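Fatty acid-binding protein homolog 8 (Caenorhabditis elegans, PDB 6C1Z) chaperones unsaturated fatty acids, oleic acid and oleoylethanolamide among them, from the lysosome to the nucleus, where it activates transcription of longevity-promoting genes. Local coordinates at residues K73-A78 against S83-V88; E21-E26 against S109-W114; N56-S59 against N64-A67. All coordinates share one frame; numbering follows the deposited sequence.

Contact 1: residues K73-A78 against S83-V88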
loop_
_atom_site.group_PDB
_atom_site.type_symbol
_atom_site.label_atom_id
_atom_site.label_comp_id
_atom_site.label_asym_id
_atom_site.label_seq_id
_atom_site.Cartn_x
_atom_site.Cartn_y
_atom_site.Cartn_z
ATOM N N LYS A 73 9.785 -9.415 -9.296
ATOM C CA LYS A 73 8.748 -10.118 -8.562
ATOM C C LYS A 73 9.340 -10.649 -7.261
ATOM O O LYS A 73 10.512 -11.025 -7.205
ATOM C CB LYS A 73 8.215 -11.272 -9.417
ATOM C CG LYS A 73 7.103 -12.092 -8.776
ATOM C CD LYS A 73 5.763 -11.382 -8.758
ATOM C CE LYS A 73 5.166 -11.165 -10.144
ATOM N NZ LYS A 73 5.066 -12.392 -10.964
ATOM N N PHE A 74 8.535 -10.641 -6.202
ATOM C CA PHE A 74 8.975 -11.164 -4.918
ATOM C C PHE A 74 7.773 -11.754 -4.208
ATOM O O PHE A 74 6.624 -11.442 -4.539
ATOM C CB PHE A 74 9.658 -10.070 -4.080
ATOM C CG PHE A 74 8.755 -8.929 -3.677
ATOM C CD1 PHE A 74 8.454 -7.910 -4.569
ATOM C CD2 PHE A 74 8.235 -8.853 -2.399
ATOM C CE1 PHE A 74 7.643 -6.855 -4.191
ATOM C CE2 PHE A 74 7.414 -7.807 -2.027
ATOM C CZ PHE A 74 7.128 -6.801 -2.919
ATOM N N VAL A 75 8.036 -12.653 -3.269
ATOM C CA VAL A 75 6.967 -13.181 -2.436
ATOM C C VAL A 75 6.772 -12.220 -1.277
ATOM O O VAL A 75 7.694 -11.992 -0.485
ATOM C CB VAL A 75 7.310 -14.588 -1.933
ATOM C CG1 VAL A 75 6.155 -15.159 -1.129
ATOM C CG2 VAL A 75 7.656 -15.476 -3.097
ATOM N N GLU A 76 5.578 -11.655 -1.171
ATOM C CA GLU A 76 5.249 -10.717 -0.113
ATOM C C GLU A 76 4.426 -11.428 0.945
ATOM O O GLU A 76 3.416 -12.067 0.629
ATOM C CB GLU A 76 4.428 -9.547 -0.667
ATOM C CG GLU A 76 3.963 -8.572 0.415
ATOM C CD GLU A 76 3.109 -7.427 -0.111
ATOM O OE1 GLU A 76 2.761 -7.413 -1.323
ATOM O OE2 GLU A 76 2.775 -6.544 0.708
ATOM N N ILE A 77 4.854 -11.313 2.196
ATOM C CA ILE A 77 4.003 -11.660 3.323
ATOM C C ILE A 77 3.274 -10.377 3.702
ATOM O O ILE A 77 3.839 -9.479 4.324
ATOM C CB ILE A 77 4.796 -12.260 4.481
ATOM C CG1 ILE A 77 5.227 -13.680 4.117
ATOM C CG2 ILE A 77 3.940 -12.293 5.721
ATOM C CD1 ILE A 77 6.323 -13.791 3.061
ATOM N N ALA A 78 2.026 -10.270 3.277
ATOM C CA ALA A 78 1.259 -9.060 3.490
ATOM C C ALA A 78 0.815 -8.987 4.939
ATOM O O ALA A 78 0.900 -9.964 5.689
ATOM C CB ALA A 78 0.058 -9.038 2.554
ATOM N N SER A 83 0.502 -14.965 1.902
ATOM C CA SER A 83 1.601 -14.758 0.979
ATOM C C SER A 83 1.067 -14.490 -0.419
ATOM O O SER A 83 0.080 -15.091 -0.850
ATOM C CB SER A 83 2.520 -15.972 0.943
ATOM O OG SER A 83 1.775 -17.147 0.690
ATOM N N TYR A 84 1.735 -13.583 -1.117
ATOM C CA TYR A 84 1.329 -13.153 -2.445
ATOM C C TYR A 84 2.563 -13.090 -3.330
ATOM O O TYR A 84 3.692 -12.958 -2.840
ATOM C CB TYR A 84 0.650 -11.765 -2.413
ATOM C CG TYR A 84 -0.616 -11.727 -1.598
ATOM C CD1 TYR A 84 -0.587 -11.507 -0.233
ATOM C CD2 TYR A 84 -1.845 -11.924 -2.193
ATOM C CE1 TYR A 84 -1.745 -11.472 0.506
ATOM C CE2 TYR A 84 -3.007 -11.891 -1.465
ATOM C CZ TYR A 84 -2.956 -11.661 -0.120
ATOM O OH TYR A 84 -4.119 -11.647 0.621
ATOM N N ASN A 85 2.344 -13.117 -4.642
ATOM C CA ASN A 85 3.400 -12.837 -5.609
ATOM C C ASN A 85 3.196 -11.384 -6.021
ATOM O O ASN A 85 2.203 -11.050 -6.675
ATOM C CB ASN A 85 3.323 -13.759 -6.824
ATOM C CG ASN A 85 3.884 -15.135 -6.549
ATOM O OD1 ASN A 85 4.995 -15.270 -6.057
ATOM N ND2 ASN A 85 3.115 -16.158 -6.870
ATOM N N THR A 86 4.107 -10.506 -5.606
ATOM C CA THR A 86 3.948 -9.068 -5.777
ATOM C C THR A 86 4.979 -8.523 -6.757
ATOM O O THR A 86 6.125 -8.965 -6.793
ATOM C CB THR A 86 4.052 -8.380 -4.412
ATOM O OG1 THR A 86 2.940 -8.810 -3.604
ATOM C CG2 THR A 86 4.022 -6.872 -4.569
ATOM N N LEU A 87 4.555 -7.564 -7.572
ATOM C CA LEU A 87 5.435 -6.905 -8.535
ATOM C C LEU A 87 5.121 -5.421 -8.496
ATOM O O LEU A 87 3.967 -5.033 -8.728
ATOM C CB LEU A 87 5.175 -7.453 -9.945
ATOM C CG LEU A 87 5.898 -6.776 -11.103
ATOM C CD1 LEU A 87 7.394 -6.837 -10.954
ATOM C CD2 LEU A 87 5.485 -7.437 -12.403
ATOM N N VAL A 88 6.129 -4.585 -8.223
ATOM C CA VAL A 88 5.965 -3.129 -8.165
ATOM C C VAL A 88 6.688 -2.516 -9.348
ATOM O O VAL A 88 7.846 -2.847 -9.609
ATOM C CB VAL A 88 6.500 -2.536 -6.851
ATOM C CG1 VAL A 88 6.078 -1.056 -6.735
ATOM C CG2 VAL A 88 6.009 -3.338 -5.630
#

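Contact 2: residues E21-E26 against S109-W114. With SO4 (sulfate ion), chain C.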
loop_
_atom_site.group_PDB
_atom_site.type_symbol
_atom_site.label_atom_id
_atom_site.label_comp_id
_atom_site.label_asym_id
_atom_site.label_seq_id
_atom_site.Cartn_x
_atom_site.Cartn_y
_atom_site.Cartn_z
ATOM N N GLU A 21 -12.080 -0.180 5.242
ATOM C CA GLU A 21 -12.645 -1.353 5.896
ATOM C C GLU A 21 -13.324 -2.267 4.882
ATOM O O GLU A 21 -13.209 -3.497 4.973
ATOM C CB GLU A 21 -13.617 -0.917 6.997
ATOM C CG GLU A 21 -14.192 -2.067 7.822
ATOM C CD GLU A 21 -15.087 -1.612 8.971
ATOM O OE1 GLU A 21 -15.049 -0.418 9.337
ATOM O OE2 GLU A 21 -15.827 -2.459 9.510
ATOM N N GLU A 22 -14.030 -1.679 3.900
ATOM C CA GLU A 22 -14.695 -2.452 2.846
ATOM C C GLU A 22 -13.683 -3.176 1.967
ATOM O O GLU A 22 -13.920 -4.322 1.557
ATOM C CB GLU A 22 -15.574 -1.530 2.008
ATOM C CG GLU A 22 -16.823 -1.030 2.720
ATOM C CD GLU A 22 -17.807 -2.145 3.049
ATOM O OE1 GLU A 22 -17.763 -3.208 2.389
ATOM O OE2 GLU A 22 -18.623 -1.953 3.976
ATOM N N TYR A 23 -12.558 -2.531 1.669
ATOM C CA TYR A 23 -11.474 -3.193 0.952
ATOM C C TYR A 23 -10.926 -4.384 1.738
ATOM O O TYR A 23 -10.725 -5.474 1.189
ATOM C CB TYR A 23 -10.360 -2.181 0.604
ATOM C CG TYR A 23 -9.097 -2.880 0.219
ATOM C CD1 TYR A 23 -8.917 -3.390 -1.054
ATOM C CD2 TYR A 23 -8.098 -3.078 1.157
ATOM C CE1 TYR A 23 -7.766 -4.075 -1.385
ATOM C CE2 TYR A 23 -6.953 -3.772 0.850
ATOM C CZ TYR A 23 -6.802 -4.296 -0.422
ATOM O OH TYR A 23 -5.655 -4.994 -0.708
ATOM N N LEU A 24 -10.679 -4.196 3.024
ATOM C CA LEU A 24 -10.192 -5.302 3.841
ATOM C C LEU A 24 -11.199 -6.445 3.881
ATOM O O LEU A 24 -10.816 -7.626 3.816
ATOM C CB LEU A 24 -9.873 -4.798 5.243
ATOM C CG LEU A 24 -8.700 -3.823 5.340
ATOM C CD1 LEU A 24 -8.490 -3.384 6.800
ATOM C CD2 LEU A 24 -7.411 -4.410 4.780
ATOM N N LYS A 25 -12.496 -6.126 3.983
ATOM C CA LYS A 25 -13.507 -7.174 3.940
ATOM C C LYS A 25 -13.435 -7.924 2.620
ATOM O O LYS A 25 -13.494 -9.156 2.586
ATOM C CB LYS A 25 -14.901 -6.573 4.137
ATOM C CG LYS A 25 -16.046 -7.585 4.183
ATOM C CD LYS A 25 -17.354 -6.882 4.484
ATOM C CE LYS A 25 -18.538 -7.816 4.439
ATOM N NZ LYS A 25 -19.805 -7.043 4.569
ATOM N N GLU A 26 -13.296 -7.190 1.514
ATOM C CA GLU A 26 -13.284 -7.816 0.200
ATOM C C GLU A 26 -12.126 -8.799 0.063
ATOM O O GLU A 26 -12.280 -9.860 -0.551
ATOM C CB GLU A 26 -13.225 -6.722 -0.871
ATOM C CG GLU A 26 -13.133 -7.205 -2.307
ATOM C CD GLU A 26 -14.423 -7.805 -2.799
ATOM O OE1 GLU A 26 -15.463 -7.659 -2.120
ATOM O OE2 GLU A 26 -14.406 -8.425 -3.881
ATOM N N SER A 109 -4.859 -7.888 -5.398
ATOM C CA SER A 109 -5.064 -6.457 -5.251
ATOM C C SER A 109 -4.110 -5.695 -6.153
ATOM O O SER A 109 -3.061 -6.193 -6.551
ATOM C CB SER A 109 -4.802 -5.966 -3.823
ATOM O OG SER A 109 -5.763 -6.460 -2.908
ATOM N N VAL A 110 -4.496 -4.450 -6.472
ATOM C CA VAL A 110 -3.605 -3.494 -7.133
ATOM C C VAL A 110 -3.527 -2.258 -6.263
ATOM O O VAL A 110 -4.563 -1.683 -5.911
ATOM C CB VAL A 110 -4.089 -3.112 -8.544
ATOM C CG1 VAL A 110 -3.126 -2.116 -9.178
ATOM C CG2 VAL A 110 -4.185 -4.346 -9.393
ATOM N N PHE A 111 -2.305 -1.849 -5.921
ATOM C CA PHE A 111 -2.063 -0.656 -5.125
ATOM C C PHE A 111 -1.397 0.394 -6.001
ATOM O O PHE A 111 -0.448 0.098 -6.724
ATOM C CB PHE A 111 -1.155 -0.966 -3.947
ATOM C CG PHE A 111 -1.595 -2.142 -3.134
ATOM C CD1 PHE A 111 -2.828 -2.165 -2.508
ATOM C CD2 PHE A 111 -0.783 -3.242 -3.012
ATOM C CE1 PHE A 111 -3.218 -3.279 -1.745
ATOM C CE2 PHE A 111 -1.176 -4.347 -2.247
ATOM C CZ PHE A 111 -2.380 -4.349 -1.623
ATOM N N THR A 112 -1.910 1.616 -5.971
ATOM C CA THR A 112 -1.332 2.702 -6.747
ATOM C C THR A 112 -1.002 3.828 -5.797
ATOM O O THR A 112 -1.855 4.209 -4.993
ATOM C CB THR A 112 -2.314 3.177 -7.813
ATOM O OG1 THR A 112 -2.738 2.055 -8.598
ATOM C CG2 THR A 112 -1.646 4.210 -8.720
ATOM N N THR A 113 0.231 4.343 -5.879
ATOM C CA THR A 113 0.685 5.431 -5.023
ATOM C C THR A 113 1.185 6.544 -5.924
ATOM O O THR A 113 2.019 6.323 -6.794
ATOM C CB THR A 113 1.787 4.964 -4.077
ATOM O OG1 THR A 113 1.310 3.855 -3.301
ATOM C CG2 THR A 113 2.207 6.033 -3.122
ATOM N N TRP A 114 0.678 7.753 -5.692
ATOM C CA TRP A 114 1.031 8.866 -6.561
ATOM C C TRP A 114 0.986 10.153 -5.754
ATOM O O TRP A 114 0.479 10.206 -4.647
ATOM C CB TRP A 114 0.189 8.892 -7.850
ATOM C CG TRP A 114 -1.212 9.412 -7.730
ATOM C CD1 TRP A 114 -1.655 10.663 -8.092
ATOM C CD2 TRP A 114 -2.369 8.706 -7.260
ATOM N NE1 TRP A 114 -2.992 10.770 -7.843
ATOM C CE2 TRP A 114 -3.473 9.579 -7.385
ATOM C CE3 TRP A 114 -2.583 7.406 -6.772
ATOM C CZ2 TRP A 114 -4.758 9.223 -6.987
ATOM C CZ3 TRP A 114 -3.862 7.039 -6.409
ATOM C CH2 TRP A 114 -4.944 7.952 -6.520
HETATM S S SO4 C . -12.609 3.849 6.078
HETATM O O1 SO4 C . -11.771 4.216 7.213
HETATM O O2 SO4 C . -11.852 4.162 4.861
HETATM O O3 SO4 C . -12.979 2.449 6.149
HETATM O O4 SO4 C . -13.802 4.700 6.140
#

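Contact 3: residues N56-S59 against N64-A67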
loop_
_atom_site.group_PDB
_atom_site.type_symbol
_atom_site.label_atom_id
_atom_site.label_comp_id
_atom_site.label_asym_id
_atom_site.label_seq_id
_atom_site.Cartn_x
_atom_site.Cartn_y
_atom_site.Cartn_z
ATOM N N ASN A 56 7.271 1.527 4.531
ATOM C CA ASN A 56 7.014 1.040 5.870
ATOM C C ASN A 56 5.840 1.801 6.452
ATOM O O ASN A 56 5.877 3.032 6.543
ATOM C CB ASN A 56 8.258 1.235 6.732
ATOM C CG ASN A 56 9.438 0.449 6.231
ATOM O OD1 ASN A 56 9.281 -0.571 5.567
ATOM N ND2 ASN A 56 10.637 0.901 6.572
ATOM N N GLN A 57 4.838 1.080 6.918
ATOM C CA GLN A 57 3.649 1.696 7.483
ATOM C C GLN A 57 3.637 1.425 8.977
ATOM O O GLN A 57 3.766 0.275 9.402
ATOM C CB GLN A 57 2.389 1.131 6.830
ATOM C CG GLN A 57 1.120 1.880 7.160
ATOM C CD GLN A 57 0.138 1.878 6.009
ATOM O OE1 GLN A 57 -1.032 1.535 6.174
ATOM N NE2 GLN A 57 0.612 2.255 4.832
ATOM N N TYR A 58 3.496 2.474 9.775
ATOM C CA TYR A 58 3.531 2.328 11.228
ATOM C C TYR A 58 2.202 2.720 11.851
ATOM O O TYR A 58 1.635 3.762 11.516
ATOM C CB TYR A 58 4.633 3.191 11.855
ATOM C CG TYR A 58 6.015 2.775 11.429
ATOM C CD1 TYR A 58 6.646 1.703 12.048
ATOM C CD2 TYR A 58 6.693 3.459 10.442
ATOM C CE1 TYR A 58 7.919 1.309 11.677
ATOM C CE2 TYR A 58 7.987 3.077 10.063
ATOM C CZ TYR A 58 8.574 1.987 10.676
ATOM O OH TYR A 58 9.844 1.625 10.291
ATOM N N SER A 59 1.723 1.919 12.796
ATOM C CA SER A 59 0.497 2.275 13.498
ATOM C C SER A 59 0.437 1.533 14.822
ATOM O O SER A 59 1.206 0.604 15.068
ATOM C CB SER A 59 -0.747 1.934 12.675
ATOM O OG SER A 59 -1.047 0.542 12.733
ATOM N N ASN A 64 3.937 -2.520 9.285
ATOM C CA ASN A 64 4.000 -3.297 8.052
ATOM C C ASN A 64 5.148 -2.746 7.231
ATOM O O ASN A 64 5.070 -1.619 6.734
ATOM C CB ASN A 64 2.713 -3.165 7.246
ATOM C CG ASN A 64 1.486 -3.422 8.071
ATOM O OD1 ASN A 64 1.476 -4.297 8.932
ATOM N ND2 ASN A 64 0.435 -2.653 7.815
ATOM N N LYS A 65 6.190 -3.546 7.060
ATOM C CA LYS A 65 7.380 -3.106 6.353
ATOM C C LYS A 65 7.488 -3.885 5.056
ATOM O O LYS A 65 7.421 -5.118 5.044
ATOM C CB LYS A 65 8.627 -3.282 7.220
ATOM C CG LYS A 65 8.501 -2.585 8.581
ATOM C CD LYS A 65 9.849 -2.151 9.157
ATOM C CE LYS A 65 10.705 -3.337 9.574
ATOM N NZ LYS A 65 12.009 -2.915 10.169
ATOM N N LEU A 66 7.614 -3.165 3.964
ATOM C CA LEU A 66 7.699 -3.771 2.653
ATOM C C LEU A 66 8.974 -3.275 2.006
ATOM O O LEU A 66 9.184 -2.064 1.903
ATOM C CB LEU A 66 6.481 -3.354 1.832
ATOM C CG LEU A 66 6.413 -3.882 0.407
ATOM C CD1 LEU A 66 6.314 -5.388 0.385
ATOM C CD2 LEU A 66 5.212 -3.266 -0.281
ATOM N N ALA A 67 9.794 -4.195 1.542
ATOM C CA ALA A 67 11.004 -3.904 0.797
ATOM C C ALA A 67 10.854 -4.521 -0.586
ATOM O O ALA A 67 10.316 -5.625 -0.728
ATOM C CB ALA A 67 12.224 -4.510 1.497
#

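Contact 1: residues K73-A78 against S83-V88
F74 and E76 pair with T86 and Y84 in an antiparallel β-hairpin of the fatty acid-binding protein barrel, strand 74-77 turning back into strand 83-91. Four backbone hydrogen bonds join the two hydrogen-bonded pairs; the straightest, T86 N to F74 O, spans 2.9 Å at an N-H...O angle of 172°. Between them, at the non-hydrogen-bonded pair V75-N85, the V75 CA-H points to Y84 O.

F74, E76, Y84 and T86 share one face of the sheet. F74 CG sits between its own backbone N and carbonyl carbon (chi1 64°), a rotation that swings the ring across to strand 83-91. T86 CB then lies over one ring face, 4.1 Å from the centroid in a CH-π contact displaced toward the rim, with T86 CG2 3.5 Å from F74 CZ, while V88 CG2 meets the ring edge. A serine in place of F74 would probably uncover T86 CB and CG2 and deprive V88 CG2 and L66 of an apolar neighbour. At the turn end, A78 CB packs 3.7 Å from Y84 CE1, and the Y84 hydroxyl is held by D80 of the connecting turn.

V75 and N85 lie side by side on the other face. Nearby, the bent K73 chain carries its CE to 3.7 Å from L87 CB.

The polar link on the F74 face is buried. E76, extended from the backbone, receives the T86 OG1 proton on the anti lone pair of OE1, the same oxygen that Q99 NE2 reaches from strand 94-101, and the OG1-OE1 separation is 2.7 Å.

Contact 2: residues E21-E26 against S109-W114
Y23, on helix 20-27, reaches S109 and F111 on strand 109-116, joining the helical lid of the fatty acid-binding protein fold to its β-barrel. The CA atoms of Y23 and S109 are 9.5 Å apart, so the contact is made by side chains alone, and little more than the phenol end of the tyrosine crosses to the strand.

The polar part is a short hydrogen bond of 2.6 Å between Y23 OH and S109 OG. The serine oxygen lies at the edge of the tyrosine ring, close to its plane. Both residues are buried, and both also touch S126 on the adjoining strand 119-126. With CG anti to the Y23 backbone N (chi1 164°), the ring extends from the helix toward the strand.

The apolar packing is made by F111, two residues farther along. Its side chain crosses that of Y23 at about a right angle, with F111 CE1 4.0 Å from Y23 CZ. V129 and C131 of strand 129-137 also pack against Y23.

A separate approach brings the phenol oxygen, Y23 OH, against the edge of the F111 ring near its plane, 3.2 Å from F111 CE1.

Anion binding by hydrogen bonds is seen at the start of the helix, away from the strand. A sulfate, probably from the crystallisation liquor, is also bound by S17 OG and F20 N, and its O3 accepts a nearly straight hydrogen bond of 2.9 Å from E21 N (176°).

Contact 3: residues N56-S59 against N64-A67
Q57 and N64 form a hydrogen-bonded pair in an antiparallel hairpin whose short strand segments run at 174° to each other, with axes 4.6 Å apart at closest approach. Q57 N donates to N64 O over 2.7 Å in an almost straight bond (176°). The return bond, N64 N to Q57 O, is 2.8 Å long. One step toward the open end of the hairpin, N56 and K65 make a non-hydrogen-bonded pair, where the N56 CA-H is directed at N64 O.

On the face carrying Q57 and N64, the two CB atoms are 4.3 Å apart. Beyond them the Q57 chain bends at chi2 and its amide leads away from the opposite strand, while N64 OD1 is bonded to K62 NZ in the connecting turn.

The other face is organised around the aliphatic part of K65. Its CG is anti to the carbonyl carbon (chi1 -55°), and the chain crosses the N56 side chain at a slant, with K65 CD 3.9 Å from N56 CG. The same CD approaches Y58 OH at 3.9 Å, so the methylene portion of the lysine touches two residues of strand 52-58.

Strand 52-58 continues the sheet on its other side through backbone bonds from N56 to E45 and from Y58 to T43. Strand 64-68 is the outermost strand on this side of the barrel, and its L66 packs against F74 and E76 of strand 74-77, across the gap in the barrel wall.

The three contacts draw on one continuous antiparallel sheet, closed into the barrel of a fatty acid-binding protein. Contacts 1 and 3 are sequential hairpins, contact 3 coming first along the chain, and their centres are about 14 Å apart. Strands 64-68 and 74-77 are the two outermost strands; they meet through side chains, F74 CE2 lying 3.6 Å from L66 CD1. Contact 2 spans a much longer interval of sequence that includes both hairpins, and brings helix 20-27 to strand 109-116. Its centre is about 15 Å from each of the others, without touching either. Contacts 1 and 3 build edges of the wall to which contact 2 ties the helical lid, around this family's lipid-carrying enclosure.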